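Local structure of bacteriorhodopsin (Nanosalina sp., 6EYU) at residues K164-Y169 / M221-K226; L135-V140 / F173-P178. The protein pumps protons inward across the cell membrane, probably driven by light absorbed by its retinal chromophore. One frame throughout, in Å; residues are numbered along the deposited sequence.

Interaction 1: residues K164-Y169 / M221-K226; sequences KILAGY and MYLIHK. With MUN ([(2~{S})-2,3-bis(oxidanyl)propyl] (~{E})-undec-2-enoate), chain L; MUN ([(2~{S})-2,3-bis(oxidanyl)propyl] (~{E})-undec-2-enoate), chain T.
Leu223 reaches across from helix 198-230 and sets one methyl, CD2, against two side chains of helix 157-183. CD2 lies 3.7 Å from CG2 of Ile165, where the two side chains run obliquely past each other, and 3.8 Å from CG of Leu166, where the leucines meet tip to tip. All three leave their backbones toward the opposite helix. With CG2 anti to the backbone N, that branch of Ile165 is the one laid against Leu223.

The other methyl of Leu223 turns to the lipid. Its CD1 is 3.0 Å from hydroxyl oxygen OAJ of the first monoacylglycerol (chain L), a close approach that carries little weight at 2.5 Å resolution. The same headgroup also rests on the residue before and on the next turn: ester oxygen OAB stands 3.3 Å from Tyr222 CB, and OAL lies 3.5 Å from Lys226 CG. A second lipid (chain T) comes up to the far end of the tyrosine, with CAI at the ring edge and CAE 3.5 Å from Tyr222 OH.

One layer further in, Leu166 also packs on Leu88 and Thr91 of helix 72-93 and on Tyr216 and Leu219. His225 ND1 is hydrogen-bonded to Leu38 O, linking this end of helix 198-230 to the end of helix 14-38.

This is helix-helix packing at the lipid-facing edge of the seven-helix rhodopsin bundle. With just 148 Å² buried and three aliphatic side chains touching, the two segments are joined by van der Waals contact alone, backed by the helix bundle through Leu166 and bordered by lipid beside Leu223.

Interaction 2: residues L135-V140 / F173-P178; sequences LLLLGV and FFLSYP. With RET (retinal), chain D.
The retinal pocket of this seven-helix rhodopsin is walled in part by helices 128-145 and 157-183, whose segments here run antiparallel at 177° with their axes 11.0 Å apart. Leu137 bridges that wide gap. Its CG is anti to the backbone N (chi1 176°), which carries both methyls over to the facing helix. CD2 sits 3.9 Å from Leu175 CD2 and equally near Pro178 CG, while CD1 approaches the edge of the Phe174 ring, 4.2 Å from CD2 of that ring.

The chromophore lies along the same residues. Methyl C18 of the retinal is 3.9 Å from Leu137 CD2 and is also touched by Pro178, and further along the polyene methyl C20 comes within 3.4 Å of Phe174 CE1. Tyr177 spreads one ring face against the chain, C11 standing 3.3 Å above the ring plane over its centre; Pro209 and Cys212 of helix 198-230 also pack against this tyrosine. Replacing Tyr177 with an alanine would probably leave the polyene from C11 to C14 without this flat support and freer to shift.

A kink at Pro178, whose nitrogen has no hydrogen to give the preceding turn, falls beside the ring end of the retinal. Apart from Phe174 O and the hydroxyl of Tyr177, the surfaces that meet are hydrocarbon and aromatic, so shape and dispersion probably do most of the work of seating the chromophore on this wall.

In the fold
Running from the N terminus, the chain first reaches 135-140 on helix 128-145, then 164-169 and 173-178 along the single helix 157-183, and last 221-226 near the end of helix 198-230. Interaction 2 closes a loop of 32 residues, interaction 1 one of 51, and the two loops cross because their segments alternate. Helix 157-183 is the shared member: toward its start it meets helix 198-230, and further along it meets helix 128-145 at the retinal. The centres lie about 19 Å apart, and the rings of Tyr169 and Phe173, at the adjoining ends of the two segments on this helix, meet. Together the contacts tie three helices of the bundle.

Interaction 1: residues K164-Y169 / M221-K226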
loop_
_atom_site.group_PDB
_atom_site.type_symbol
_atom_site.label_atom_id
_atom_site.label_comp_id
_atom_site.label_asym_id
_atom_site.label_seq_id
_atom_site.Cartn_x
_atom_site.Cartn_y
_atom_site.Cartn_z
ATOM N N LYS A 164 -22.069 -16.923 7.313
ATOM C CA LYS A 164 -22.452 -17.677 6.125
ATOM C C LYS A 164 -23.431 -16.879 5.269
ATOM O O LYS A 164 -23.351 -16.898 4.040
ATOM C CB LYS A 164 -23.080 -19.015 6.522
ATOM C CG LYS A 164 -22.079 -20.038 7.038
ATOM C CD LYS A 164 -22.587 -21.459 6.852
ATOM C CE LYS A 164 -23.305 -21.962 8.095
ATOM N NZ LYS A 164 -22.434 -22.830 8.934
ATOM N N ILE A 165 -24.330 -16.151 5.922
ATOM C CA ILE A 165 -25.225 -15.236 5.223
ATOM C C ILE A 165 -24.427 -14.178 4.471
ATOM O O ILE A 165 -24.560 -14.034 3.255
ATOM C CB ILE A 165 -26.185 -14.531 6.198
ATOM C CG1 ILE A 165 -27.307 -15.482 6.619
ATOM C CG2 ILE A 165 -26.769 -13.282 5.556
ATOM C CD1 ILE A 165 -27.865 -15.195 7.995
ATOM N N LEU A 166 -23.564 -13.470 5.192
ATOM C CA LEU A 166 -22.752 -12.415 4.597
ATOM C C LEU A 166 -21.886 -12.973 3.474
ATOM O O LEU A 166 -21.810 -12.395 2.389
ATOM C CB LEU A 166 -21.867 -11.762 5.660
ATOM C CG LEU A 166 -22.572 -10.771 6.588
ATOM C CD1 LEU A 166 -21.797 -10.613 7.887
ATOM C CD2 LEU A 166 -22.753 -9.427 5.900
ATOM N N ALA A 167 -21.215 -14.088 3.747
ATOM C CA ALA A 167 -20.317 -14.698 2.776
ATOM C C ALA A 167 -21.059 -15.001 1.478
ATOM O O ALA A 167 -20.555 -14.735 0.387
ATOM C CB ALA A 167 -19.708 -15.969 3.346
ATOM N N GLY A 168 -22.290 -15.486 1.606
ATOM C CA GLY A 168 -23.159 -15.684 0.452
ATOM C C GLY A 168 -23.470 -14.378 -0.255
ATOM O O GLY A 168 -23.234 -14.239 -1.455
ATOM N N TYR A 169 -24.106 -13.464 0.469
ATOM C CA TYR A 169 -24.361 -12.119 -0.031
ATOM C C TYR A 169 -23.196 -11.607 -0.877
ATOM O O TYR A 169 -23.381 -11.225 -2.033
ATOM C CB TYR A 169 -24.619 -11.169 1.141
ATOM C CG TYR A 169 -25.067 -9.785 0.728
ATOM C CD1 TYR A 169 -26.415 -9.507 0.537
ATOM C CD2 TYR A 169 -24.184 -8.716 0.772
ATOM C CE1 TYR A 169 -26.854 -8.216 0.313
ATOM C CE2 TYR A 169 -24.608 -7.425 0.518
ATOM C CZ TYR A 169 -25.943 -7.182 0.281
ATOM O OH TYR A 169 -26.369 -5.901 0.017
ATOM N N MET A 221 -22.981 -5.375 10.576
ATOM C CA MET A 221 -22.884 -4.967 11.972
ATOM C C MET A 221 -24.143 -5.365 12.733
ATOM O O MET A 221 -24.075 -5.750 13.901
ATOM C CB MET A 221 -22.672 -3.455 12.065
ATOM C CG MET A 221 -21.286 -3.002 11.640
ATOM S SD MET A 221 -20.859 -1.367 12.267
ATOM C CE MET A 221 -20.742 -0.441 10.738
ATOM N N TYR A 222 -25.265 -5.415 12.023
ATOM C CA TYR A 222 -26.531 -5.824 12.623
ATOM C C TYR A 222 -26.597 -7.341 12.790
ATOM O O TYR A 222 -27.113 -7.839 13.791
ATOM C CB TYR A 222 -27.706 -5.337 11.772
ATOM C CG TYR A 222 -28.210 -3.962 12.155
ATOM C CD1 TYR A 222 -29.028 -3.784 13.262
ATOM C CD2 TYR A 222 -27.858 -2.841 11.414
ATOM C CE1 TYR A 222 -29.487 -2.529 13.618
ATOM C CE2 TYR A 222 -28.308 -1.582 11.765
ATOM C CZ TYR A 222 -29.124 -1.433 12.866
ATOM O OH TYR A 222 -29.579 -0.181 13.215
ATOM N N LEU A 223 -26.009 -8.069 11.844
ATOM C CA LEU A 223 -25.994 -9.528 11.901
ATOM C C LEU A 223 -25.159 -10.013 13.083
ATOM O O LEU A 223 -25.560 -10.928 13.802
ATOM C CB LEU A 223 -25.436 -10.108 10.599
ATOM C CG LEU A 223 -26.432 -10.884 9.735
ATOM C CD1 LEU A 223 -27.788 -10.194 9.721
ATOM C CD2 LEU A 223 -25.897 -11.049 8.319
ATOM N N ILE A 224 -23.959 -9.457 13.219
ATOM C CA ILE A 224 -23.130 -9.694 14.396
ATOM C C ILE A 224 -23.896 -9.343 15.667
ATOM O O ILE A 224 -24.034 -10.167 16.571
ATOM C CB ILE A 224 -21.846 -8.845 14.348
ATOM C CG1 ILE A 224 -20.849 -9.448 13.358
ATOM C CG2 ILE A 224 -21.225 -8.740 15.732
ATOM C CD1 ILE A 224 -19.744 -8.499 12.952
ATOM N N HIS A 225 -24.346 -8.096 15.746
ATOM C CA HIS A 225 -25.161 -7.636 16.862
ATOM C C HIS A 225 -26.229 -8.667 17.219
ATOM O O HIS A 225 -26.252 -9.188 18.333
ATOM C CB HIS A 225 -25.822 -6.305 16.505
ATOM C CG HIS A 225 -26.815 -5.831 17.518
ATOM N ND1 HIS A 225 -26.458 -5.506 18.809
ATOM C CD2 HIS A 225 -28.127 -5.519 17.401
ATOM C CE1 HIS A 225 -27.518 -5.054 19.456
ATOM N NE2 HIS A 225 -28.544 -5.053 18.624
ATOM N N LYS A 226 -27.164 -8.882 16.298
ATOM C CA LYS A 226 -28.218 -9.871 16.491
ATOM C C LYS A 226 -27.640 -11.173 17.033
ATOM O O LYS A 226 -28.181 -11.760 17.970
ATOM C CB LYS A 226 -28.941 -10.136 15.170
ATOM C CG LYS A 226 -30.376 -9.634 15.138
HETATM C CAR MUN L . -27.954 5.435 3.127
HETATM C CAQ MUN L . -28.707 4.322 3.857
HETATM C CAP MUN L . -28.529 3.006 3.098
HETATM C CAO MUN L . -29.691 2.067 3.429
HETATM C CAN MUN L . -29.146 0.673 3.736
HETATM C CAM MUN L . -29.505 0.293 5.173
HETATM C CAK MUN L . -30.316 -1.003 5.171
HETATM C CAH MUN L . -29.385 -2.179 5.474
HETATM C CAF MUN L . -30.174 -3.306 6.146
HETATM C CAC MUN L . -29.805 -3.582 7.605
HETATM C CAA MUN L . -30.526 -4.771 8.246
HETATM O OAD MUN L . -31.626 -5.138 7.832
HETATM O OAB MUN L . -29.954 -5.240 9.387
HETATM C CAE MUN L . -30.962 -5.807 10.228
HETATM C CAG MUN L . -30.890 -7.334 10.156
HETATM O OAJ MUN L . -29.541 -7.737 9.905
HETATM C CAI MUN L . -31.361 -7.929 11.485
HETATM O OAL MUN L . -30.733 -7.238 12.567
HETATM C CAN MUN T . -34.252 6.693 8.633
HETATM C CAM MUN T . -34.312 5.184 8.869
HETATM C CAK MUN T . -34.338 4.903 10.373
HETATM C CAH MUN T . -34.443 3.395 10.611
HETATM C CAF MUN T . -34.159 3.089 12.085
HETATM C CAC MUN T . -34.473 1.655 12.530
HETATM C CAA MUN T . -33.770 1.187 13.808
HETATM O OAD MUN T . -33.155 1.985 14.518
HETATM O OAB MUN T . -34.085 -0.078 14.199
HETATM C CAE MUN T . -32.902 -0.883 14.242
HETATM C CAG MUN T . -32.555 -1.208 15.697
HETATM O OAJ MUN T . -33.551 -0.654 16.561
HETATM C CAI MUN T . -32.504 -2.726 15.885
HETATM O OAL MUN T . -32.486 -3.034 17.281
#

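Interaction 2: residues L135-V140 / F173-P178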
loop_
_atom_site.group_PDB
_atom_site.type_symbol
_atom_site.label_atom_id
_atom_site.label_comp_id
_atom_site.label_asym_id
_atom_site.label_seq_id
_atom_site.Cartn_x
_atom_site.Cartn_y
_atom_site.Cartn_z
ATOM N N LEU A 135 -9.902 -16.416 -12.216
ATOM C CA LEU A 135 -9.279 -17.468 -11.421
ATOM C C LEU A 135 -9.106 -17.012 -9.977
ATOM O O LEU A 135 -9.633 -17.631 -9.052
ATOM C CB LEU A 135 -7.919 -17.848 -12.012
ATOM C CG LEU A 135 -7.865 -19.187 -12.749
ATOM C CD1 LEU A 135 -9.228 -19.548 -13.318
ATOM C CD2 LEU A 135 -6.816 -19.145 -13.850
ATOM N N LEU A 136 -8.429 -15.882 -9.798
ATOM C CA LEU A 136 -8.148 -15.360 -8.468
ATOM C C LEU A 136 -9.435 -15.209 -7.666
ATOM O O LEU A 136 -9.487 -15.565 -6.488
ATOM C CB LEU A 136 -7.437 -14.011 -8.568
ATOM C CG LEU A 136 -5.934 -14.101 -8.844
ATOM C CD1 LEU A 136 -5.337 -12.719 -9.057
ATOM C CD2 LEU A 136 -5.232 -14.825 -7.706
ATOM N N LEU A 137 -10.486 -14.732 -8.325
ATOM C CA LEU A 137 -11.752 -14.473 -7.652
ATOM C C LEU A 137 -12.405 -15.780 -7.212
ATOM O O LEU A 137 -13.013 -15.850 -6.144
ATOM C CB LEU A 137 -12.700 -13.702 -8.571
ATOM C CG LEU A 137 -14.100 -13.468 -7.999
ATOM C CD1 LEU A 137 -14.019 -12.684 -6.698
ATOM C CD2 LEU A 137 -14.982 -12.751 -9.008
ATOM N N LEU A 138 -12.202 -16.833 -7.997
ATOM C CA LEU A 138 -12.659 -18.165 -7.617
ATOM C C LEU A 138 -11.801 -18.730 -6.489
ATOM O O LEU A 138 -12.295 -19.460 -5.630
ATOM C CB LEU A 138 -12.621 -19.106 -8.824
ATOM C CG LEU A 138 -13.563 -18.735 -9.971
ATOM C CD1 LEU A 138 -13.299 -19.605 -11.190
ATOM C CD2 LEU A 138 -15.016 -18.853 -9.532
ATOM N N GLY A 139 -10.549 -18.288 -6.428
ATOM C CA GLY A 139 -9.744 -18.435 -5.220
ATOM C C GLY A 139 -10.407 -17.794 -4.016
ATOM O O GLY A 139 -10.498 -18.401 -2.950
ATOM N N VAL A 140 -10.881 -16.565 -4.193
ATOM C CA VAL A 140 -11.506 -15.820 -3.107
ATOM C C VAL A 140 -12.779 -16.514 -2.638
ATOM O O VAL A 140 -12.922 -16.838 -1.459
ATOM C CB VAL A 140 -11.853 -14.385 -3.543
ATOM C CG1 VAL A 140 -12.852 -13.763 -2.578
ATOM C CG2 VAL A 140 -10.592 -13.539 -3.633
ATOM N N PHE A 173 -22.431 -11.250 -5.174
ATOM C CA PHE A 173 -22.338 -9.894 -5.707
ATOM C C PHE A 173 -20.985 -9.665 -6.372
ATOM O O PHE A 173 -20.888 -8.953 -7.371
ATOM C CB PHE A 173 -22.555 -8.866 -4.595
ATOM C CG PHE A 173 -23.973 -8.386 -4.482
ATOM C CD1 PHE A 173 -24.531 -7.590 -5.469
ATOM C CD2 PHE A 173 -24.760 -8.759 -3.405
ATOM C CE1 PHE A 173 -25.847 -7.176 -5.385
ATOM C CE2 PHE A 173 -26.075 -8.343 -3.312
ATOM C CZ PHE A 173 -26.620 -7.553 -4.304
ATOM N N PHE A 174 -19.948 -10.301 -5.836
ATOM C CA PHE A 174 -18.593 -10.115 -6.347
ATOM C C PHE A 174 -18.464 -10.689 -7.754
ATOM O O PHE A 174 -17.690 -10.187 -8.568
ATOM C CB PHE A 174 -17.576 -10.778 -5.417
ATOM C CG PHE A 174 -17.008 -9.850 -4.381
ATOM C CD1 PHE A 174 -17.796 -8.864 -3.812
ATOM C CD2 PHE A 174 -15.675 -9.932 -4.010
ATOM C CE1 PHE A 174 -17.281 -8.010 -2.855
ATOM C CE2 PHE A 174 -15.153 -9.082 -3.054
ATOM C CZ PHE A 174 -15.958 -8.121 -2.474
ATOM N N LEU A 175 -19.301 -11.674 -8.065
ATOM C CA LEU A 175 -19.228 -12.358 -9.351
ATOM C C LEU A 175 -19.880 -11.526 -10.450
ATOM O O LEU A 175 -19.586 -11.704 -11.631
ATOM C CB LEU A 175 -19.905 -13.726 -9.264
ATOM C CG LEU A 175 -19.288 -14.689 -8.250
ATOM C CD1 LEU A 175 -20.258 -15.813 -7.916
ATOM C CD2 LEU A 175 -17.974 -15.248 -8.776
ATOM N N SER A 176 -20.768 -10.620 -10.055
ATOM C CA SER A 176 -21.515 -9.818 -11.017
ATOM C C SER A 176 -20.593 -8.838 -11.735
ATOM O O SER A 176 -20.852 -8.456 -12.877
ATOM C CB SER A 176 -22.644 -9.058 -10.316
ATOM O OG SER A 176 -22.127 -8.053 -9.462
ATOM N N TYR A 177 -19.471 -8.510 -11.100
ATOM C CA TYR A 177 -18.653 -7.382 -11.533
ATOM C C TYR A 177 -17.844 -7.732 -12.778
ATOM O O TYR A 177 -17.852 -6.983 -13.755
ATOM C CB TYR A 177 -17.714 -6.938 -10.410
ATOM C CG TYR A 177 -18.391 -6.113 -9.338
ATOM C CD1 TYR A 177 -18.480 -4.732 -9.449
ATOM C CD2 TYR A 177 -18.940 -6.716 -8.215
ATOM C CE1 TYR A 177 -19.108 -3.976 -8.477
ATOM C CE2 TYR A 177 -19.562 -5.967 -7.233
ATOM C CZ TYR A 177 -19.656 -4.600 -7.377
ATOM O OH TYR A 177 -20.276 -3.850 -6.403
ATOM N N PRO A 178 -17.144 -8.876 -12.749
ATOM C CA PRO A 178 -16.449 -9.346 -13.946
ATOM C C PRO A 178 -17.405 -9.627 -15.099
ATOM O O PRO A 178 -17.004 -9.576 -16.262
ATOM C CB PRO A 178 -15.764 -10.640 -13.484
ATOM C CG PRO A 178 -16.431 -11.020 -12.204
ATOM C CD PRO A 178 -16.893 -9.739 -11.584
HETATM C C1 RET D . -12.447 -6.860 -12.358
HETATM C C2 RET D . -11.307 -7.036 -13.366
HETATM C C3 RET D . -11.514 -8.272 -14.240
HETATM C C4 RET D . -11.445 -9.537 -13.390
HETATM C C5 RET D . -12.257 -9.369 -12.105
HETATM C C6 RET D . -12.733 -8.183 -11.633
HETATM C C7 RET D . -13.526 -8.169 -10.419
HETATM C C8 RET D . -13.977 -6.997 -9.892
HETATM C C9 RET D . -14.671 -7.010 -8.629
HETATM C C10 RET D . -15.184 -5.837 -8.083
HETATM C C11 RET D . -15.945 -5.754 -6.896
HETATM C C12 RET D . -16.225 -4.426 -6.591
HETATM C C13 RET D . -16.853 -3.965 -5.413
HETATM C C14 RET D . -17.063 -2.593 -5.217
HETATM C C15 RET D . -17.568 -1.993 -4.068
HETATM C C16 RET D . -12.050 -5.826 -11.304
HETATM C C17 RET D . -13.724 -6.417 -13.076
HETATM C C18 RET D . -12.581 -10.633 -11.306
HETATM C C19 RET D . -14.885 -8.338 -7.900
HETATM C C20 RET D . -17.329 -4.968 -4.360
#